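Epsin 1 (Danio rerio, PDB 5LP0) probably binds membranes rich in phosphatidylinositol 4,5-bisphosphate through its ENTH domain, bending them and promoting clathrin-coated invaginations in receptor-mediated endocytosis. Local coordinates at residues A[54-59]-A[96-100]; A[62-67]-A[110-115]. One frame throughout, in Å; residues are numbered along the deposited sequence.

Both contacts tie the same two parts of the ENTH helical solenoid together, the 59-75 and 108-122 helices with the loops preceding them. Contact 1 is loop against loop, nearer the periphery, its centre about 16 Å from the chain centre; contact 2 is helix against helix, about 8 Å from it. A tyrosine ring on a peptide, phenylalanine and tryptophan beside it, and a bridging water make up the first. The second combines a buried row of Val, Met and Ala with a lysine and tyrosine at its partly exposed border. They meet where Phe97 CB packs on Val111 CG1, at 3.6 Å, and where the carbonyl of Phe97 probably accepts a hydrogen bond from Arg112 NH1.

Contact 1 of 2, residues A[54-59]-A[96-100]; sequences DHGKNW and DFQYI
Tyr99 lays its ring flat on the backbone turn at Gly56. The Gly56 carbonyl oxygen sits 3.3 Å above the ring plane, over its centre, and the N of Lys57 lies over the same face nearer the rim. Gly56 CA comes within 3.4 Å of Tyr99 CD1, and with phi at +59° the glycine turns the chain so that its peptide can lie against the ring. Beyond it, Trp59 CD1 reaches Tyr99 CD2 at 3.5 Å; the five-membered ring of Trp59 lies 27° from the Tyr99 ring plane, so offset that little of either covers the other. Replacing Tyr99 by an alanine is likely to strip the cover from this face of the Gly56 peptide and remove the ring beside Trp59 CD1. Phe97 holds the other end: with CG anti to the backbone N (chi1 -176°), the ring extends between the His55 backbone and Trp59, its CZ 3.8 Å from Trp59 CB. The backbone O of Asp54 meets the edge of this ring in its plane, 3.6 Å from Phe97 CE1. A water joins the backbones, accepting from Gly56 N and donating to Gln98 O. Asp54 OD1 is hydrogen-bonded to His61, a probable lipid-binding residue. The contact thus packs the turn leading from helix 38-51 into helix 59-75 against the loop between helices 89-92 and 108-122.

Contact 2 of 2, residues A[62-67]-A[110-115]; sequences VYKAMT and NVREKA
Asn110 begins the contact at the ring of Tyr63, in the all-helical solenoid of the ENTH domain, where the short segments of helices 59-75 and 108-122 run nearly parallel, their axes 9.7 Å apart and crossing at 22°. The backbone oxygen of Asn110 lies at the edge of the Tyr63 ring and in its plane, while its CB approaches CE1 of the same ring at 3.6 Å; in the conformer modelled here its ND2 bonds to the backbone O of Gln107. Next comes Val111, on the buried side. Its CG1 meets both Val62 CG1 and the terminal methyl of Met66, and that methyl, CE, also comes to 3.4 Å from the Val111 oxygen. Leu52, from a neighbouring loop, packs on Met66. One turn on from Asn110, Lys114 reaches across to helix 59-75, with more of its own surface buried by the opposite segment than any other residue of this contact. Its CD rests on Met66 CB at 3.6 Å; the bend at chi3 (-80°) carries CE over one face of Tyr63, 3.6 Å from the ring centroid in a CH-pi contact, and the bend at chi4 (-70°) then turns NZ toward Thr67. The ammonium lies farther from this ring, making an off-centre cation-pi interaction, and gives a weak hydrogen bond to Thr67 OG1. Its charge is likely to be eased further by a water, which accepts from NZ and donates weakly to the Met66 oxygen. Ala115 closes the segment beside the Met66 thioether, its CB 3.8 Å from SD.

Contact 1 of 2, residues A[54-59]-A[96-100]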
loop_
_atom_site.group_PDB
_atom_site.type_symbol
_atom_site.label_atom_id
_atom_site.label_comp_id
_atom_site.label_asym_id
_atom_site.label_seq_id
_atom_site.Cartn_x
_atom_site.Cartn_y
_atom_site.Cartn_z
ATOM N N ASP A 54 -11.432 0.572 -3.572
ATOM C CA ASP A 54 -12.208 -0.448 -4.295
ATOM C C ASP A 54 -12.987 -1.337 -3.318
ATOM O O ASP A 54 -12.805 -1.248 -2.094
ATOM C CB ASP A 54 -11.277 -1.262 -5.196
ATOM C CG ASP A 54 -10.894 -0.517 -6.471
ATOM O OD1 ASP A 54 -9.921 -0.945 -7.128
ATOM O OD2 ASP A 54 -11.571 0.474 -6.818
ATOM N N HIS A 55 -13.865 -2.189 -3.854
ATOM C CA HIS A 55 -14.774 -2.958 -3.032
ATOM C C HIS A 55 -15.084 -4.288 -3.682
ATOM O O HIS A 55 -14.758 -4.549 -4.840
ATOM C CB HIS A 55 -16.084 -2.183 -2.867
ATOM C CG HIS A 55 -15.912 -0.829 -2.256
ATOM N ND1 HIS A 55 -15.845 -0.631 -0.894
ATOM C CD2 HIS A 55 -15.780 0.394 -2.823
ATOM C CE1 HIS A 55 -15.677 0.657 -0.646
ATOM N NE2 HIS A 55 -15.641 1.299 -1.798
ATOM N N GLY A 56 -15.789 -5.107 -2.904
ATOM C CA GLY A 56 -16.428 -6.325 -3.389
ATOM C C GLY A 56 -15.454 -7.312 -3.991
ATOM O O GLY A 56 -14.462 -7.667 -3.368
ATOM N N LYS A 57 -15.738 -7.720 -5.224
ATOM C CA LYS A 57 -14.907 -8.677 -5.950
ATOM C C LYS A 57 -13.500 -8.146 -6.203
ATOM O O LYS A 57 -12.592 -8.906 -6.559
ATOM C CB LYS A 57 -15.579 -9.064 -7.278
ATOM C CG LYS A 57 -15.608 -7.951 -8.313
ATOM C CD LYS A 57 -16.344 -8.387 -9.556
ATOM C CE LYS A 57 -16.551 -7.236 -10.514
ATOM N NZ LYS A 57 -17.330 -7.670 -11.713
ATOM N N ASN A 58 -13.318 -6.840 -6.019
ATOM C CA ASN A 58 -11.992 -6.222 -6.152
ATOM C C ASN A 58 -11.298 -6.050 -4.805
ATOM O O ASN A 58 -10.357 -5.275 -4.679
ATOM C CB ASN A 58 -12.109 -4.872 -6.844
ATOM C CG ASN A 58 -12.411 -5.003 -8.314
ATOM O OD1 ASN A 58 -11.768 -5.770 -9.041
ATOM N ND2 ASN A 58 -13.416 -4.274 -8.761
ATOM N N TRP A 59 -11.730 -6.803 -3.801
ATOM C CA TRP A 59 -11.146 -6.729 -2.460
ATOM C C TRP A 59 -9.625 -6.902 -2.428
ATOM O O TRP A 59 -8.939 -6.286 -1.583
ATOM C CB TRP A 59 -11.776 -7.758 -1.532
ATOM C CG TRP A 59 -11.388 -9.161 -1.864
ATOM C CD1 TRP A 59 -12.038 -10.022 -2.715
ATOM C CD2 TRP A 59 -10.268 -9.881 -1.342
ATOM N NE1 TRP A 59 -11.371 -11.216 -2.764
ATOM C CE2 TRP A 59 -10.292 -11.165 -1.922
ATOM C CE3 TRP A 59 -9.247 -9.567 -0.433
ATOM C CZ2 TRP A 59 -9.328 -12.131 -1.634
ATOM C CZ3 TRP A 59 -8.291 -10.530 -0.151
ATOM C CH2 TRP A 59 -8.345 -11.799 -0.741
ATOM N N ASP A 96 -13.696 -1.639 8.682
ATOM C CA ASP A 96 -15.114 -1.962 8.489
ATOM C C ASP A 96 -15.420 -2.652 7.171
ATOM O O ASP A 96 -16.587 -2.903 6.864
ATOM C CB ASP A 96 -15.975 -0.690 8.552
ATOM C CG ASP A 96 -15.729 0.124 9.797
ATOM O OD1 ASP A 96 -15.692 -0.465 10.890
ATOM O OD2 ASP A 96 -15.571 1.363 9.679
ATOM N N PHE A 97 -14.391 -2.950 6.387
ATOM C CA PHE A 97 -14.575 -3.504 5.051
ATOM C C PHE A 97 -15.247 -4.867 5.105
ATOM O O PHE A 97 -14.848 -5.712 5.890
ATOM C CB PHE A 97 -13.217 -3.606 4.357
ATOM C CG PHE A 97 -13.278 -4.070 2.932
ATOM C CD1 PHE A 97 -13.250 -3.155 1.898
ATOM C CD2 PHE A 97 -13.333 -5.419 2.616
ATOM C CE1 PHE A 97 -13.272 -3.565 0.595
ATOM C CE2 PHE A 97 -13.364 -5.824 1.290
ATOM C CZ PHE A 97 -13.349 -4.880 0.287
ATOM N N GLN A 98 -16.257 -5.066 4.260
ATOM C CA GLN A 98 -16.994 -6.334 4.184
ATOM C C GLN A 98 -16.889 -6.947 2.807
ATOM O O GLN A 98 -17.090 -6.264 1.801
ATOM C CB GLN A 98 -18.496 -6.120 4.449
ATOM C CG GLN A 98 -18.855 -5.389 5.723
ATOM C CD GLN A 98 -18.439 -6.133 6.977
ATOM O OE1 GLN A 98 -18.766 -7.301 7.158
ATOM N NE2 GLN A 98 -17.707 -5.450 7.853
ATOM N N TYR A 99 -16.616 -8.242 2.752
ATOM C CA TYR A 99 -16.856 -9.011 1.529
ATOM C C TYR A 99 -16.930 -10.504 1.775
ATOM O O TYR A 99 -15.976 -11.104 2.260
ATOM C CB TYR A 99 -15.800 -8.721 0.455
ATOM C CG TYR A 99 -16.119 -9.415 -0.855
ATOM C CD1 TYR A 99 -17.283 -9.111 -1.550
ATOM C CD2 TYR A 99 -15.269 -10.373 -1.391
ATOM C CE1 TYR A 99 -17.590 -9.723 -2.752
ATOM C CE2 TYR A 99 -15.585 -11.022 -2.598
ATOM C CZ TYR A 99 -16.732 -10.670 -3.270
ATOM O OH TYR A 99 -17.032 -11.298 -4.454
ATOM N N ILE A 100 -18.076 -11.072 1.400
ATOM C CA ILE A 100 -18.292 -12.516 1.380
ATOM C C ILE A 100 -18.235 -12.926 -0.087
ATOM O O ILE A 100 -18.971 -12.375 -0.907
ATOM C CB ILE A 100 -19.686 -12.876 1.955
ATOM C CG1 ILE A 100 -19.825 -12.325 3.376
ATOM C CG2 ILE A 100 -19.943 -14.406 1.919
ATOM C CD1 ILE A 100 -18.727 -12.780 4.304
HETATM O O HOH W 1 -16.846 -4.294 -0.201
#

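Contact 2 of 2, residues A[62-67]-A[110-115]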
loop_
_atom_site.group_PDB
_atom_site.type_symbol
_atom_site.label_atom_id
_atom_site.label_comp_id
_atom_site.label_asym_id
_atom_site.label_seq_id
_atom_site.Cartn_x
_atom_site.Cartn_y
_atom_site.Cartn_z
ATOM N N VAL A 62 -7.580 -3.891 -2.492
ATOM C CA VAL A 62 -7.500 -3.158 -1.229
ATOM C C VAL A 62 -6.458 -3.824 -0.336
ATOM O O VAL A 62 -5.586 -3.170 0.249
ATOM C CB VAL A 62 -8.879 -3.172 -0.490
ATOM C CG1 VAL A 62 -8.800 -2.377 0.823
ATOM C CG2 VAL A 62 -9.995 -2.619 -1.368
ATOM N N TYR A 63 -6.518 -5.148 -0.244
ATOM C CA TYR A 63 -5.568 -5.897 0.576
ATOM C C TYR A 63 -4.122 -5.663 0.111
ATOM O O TYR A 63 -3.251 -5.294 0.909
ATOM C CB TYR A 63 -5.935 -7.375 0.505
ATOM C CG TYR A 63 -5.132 -8.262 1.418
ATOM C CD1 TYR A 63 -5.398 -8.319 2.776
ATOM C CD2 TYR A 63 -4.106 -9.054 0.914
ATOM C CE1 TYR A 63 -4.674 -9.146 3.612
ATOM C CE2 TYR A 63 -3.376 -9.873 1.741
ATOM C CZ TYR A 63 -3.664 -9.914 3.089
ATOM O OH TYR A 63 -2.932 -10.746 3.909
ATOM N N LYS A 64 -3.871 -5.836 -1.192
ATOM C CA LYS A 64 -2.522 -5.662 -1.743
ATOM C C LYS A 64 -2.044 -4.196 -1.706
ATOM O O LYS A 64 -0.853 -3.930 -1.503
ATOM C CB LYS A 64 -2.438 -6.260 -3.150
ATOM C CG LYS A 64 -2.517 -7.792 -3.123
ATOM C CD LYS A 64 -2.717 -8.458 -4.490
ATOM C CE LYS A 64 -1.438 -8.411 -5.309
ATOM N NZ LYS A 64 -1.664 -9.045 -6.642
ATOM N N ALA A 65 -2.962 -3.254 -1.863
ATOM C CA ALA A 65 -2.610 -1.840 -1.713
ATOM C C ALA A 65 -2.173 -1.560 -0.291
ATOM O O ALA A 65 -1.276 -0.727 -0.086
ATOM C CB ALA A 65 -3.767 -0.930 -2.121
ATOM N N MET A 66 -2.706 -2.284 0.696
ATOM C CA MET A 66 -2.280 -2.030 2.081
ATOM C C MET A 66 -0.893 -2.645 2.281
ATOM O O MET A 66 -0.045 -2.053 2.957
ATOM C CB MET A 66 -3.247 -2.599 3.120
ATOM C CG MET A 66 -4.476 -1.740 3.336
ATOM S SD MET A 66 -5.444 -2.253 4.767
ATOM C CE MET A 66 -6.150 -3.730 4.044
ATOM N N THR A 67 -0.630 -3.801 1.676
ATOM C CA THR A 67 0.706 -4.389 1.733
ATOM C C THR A 67 1.715 -3.443 1.093
ATOM O O THR A 67 2.771 -3.174 1.657
ATOM C CB THR A 67 0.721 -5.720 1.048
ATOM O OG1 THR A 67 -0.183 -6.580 1.752
ATOM C CG2 THR A 67 2.127 -6.323 1.063
ATOM N N ASN A 110 -9.526 -10.573 6.218
ATOM C CA ASN A 110 -8.123 -10.267 5.972
ATOM C C ASN A 110 -7.901 -8.770 5.808
ATOM O O ASN A 110 -6.912 -8.224 6.289
ATOM C CB ASN A 110 -7.633 -10.925 4.674
ATOM C CG ASN A 110 -7.992 -12.388 4.569
ATOM O OD1 ASN A 110 -7.448 -13.217 5.299
ATOM N ND2 ASN A 110 -8.880 -12.724 3.628
ATOM N N VAL A 111 -8.837 -8.108 5.129
ATOM C CA VAL A 111 -8.745 -6.667 4.941
ATOM C C VAL A 111 -8.856 -5.950 6.278
ATOM O O VAL A 111 -8.064 -5.058 6.577
ATOM C CB VAL A 111 -9.822 -6.140 3.965
ATOM C CG1 VAL A 111 -9.795 -4.623 3.880
ATOM C CG2 VAL A 111 -9.581 -6.748 2.600
ATOM N N ARG A 112 -9.798 -6.364 7.120
ATOM C CA ARG A 112 -10.051 -5.665 8.373
ATOM C C ARG A 112 -8.867 -5.796 9.304
ATOM O O ARG A 112 -8.479 -4.823 9.963
ATOM C CB ARG A 112 -11.316 -6.203 9.063
ATOM C CG ARG A 112 -12.603 -5.932 8.264
ATOM C CD ARG A 112 -13.866 -6.307 9.031
ATOM N NE ARG A 112 -14.097 -7.744 9.236
ATOM C CZ ARG A 112 -14.707 -8.561 8.381
ATOM N NH1 ARG A 112 -15.128 -8.134 7.197
ATOM N NH2 ARG A 112 -14.905 -9.838 8.717
ATOM N N GLU A 113 -8.268 -6.979 9.347
ATOM C CA GLU A 113 -7.130 -7.191 10.235
ATOM C C GLU A 113 -5.882 -6.437 9.767
ATOM O O GLU A 113 -5.195 -5.830 10.584
ATOM C CB GLU A 113 -6.836 -8.690 10.373
ATOM C CG GLU A 113 -5.579 -9.011 11.164
ATOM C CD GLU A 113 -5.700 -8.713 12.642
ATOM O OE1 GLU A 113 -6.810 -8.393 13.113
ATOM O OE2 GLU A 113 -4.658 -8.808 13.332
ATOM N N LYS A 114 -5.607 -6.467 8.456
ATOM C CA LYS A 114 -4.479 -5.733 7.901
ATOM C C LYS A 114 -4.649 -4.229 8.153
ATOM O O LYS A 114 -3.692 -3.558 8.522
ATOM C CB LYS A 114 -4.305 -6.072 6.416
ATOM C CG LYS A 114 -3.100 -5.409 5.760
ATOM C CD LYS A 114 -2.827 -5.940 4.347
ATOM C CE LYS A 114 -2.084 -7.261 4.387
ATOM N NZ LYS A 114 -0.679 -7.137 4.858
ATOM N N ALA A 115 -5.863 -3.705 7.982
ATOM C CA ALA A 115 -6.150 -2.306 8.265
ATOM C C ALA A 115 -5.899 -1.978 9.741
ATOM O O ALA A 115 -5.309 -0.960 10.063
ATOM C CB ALA A 115 -7.582 -1.957 7.885
HETATM O O HOH W 2 -0.019 -4.125 5.335
#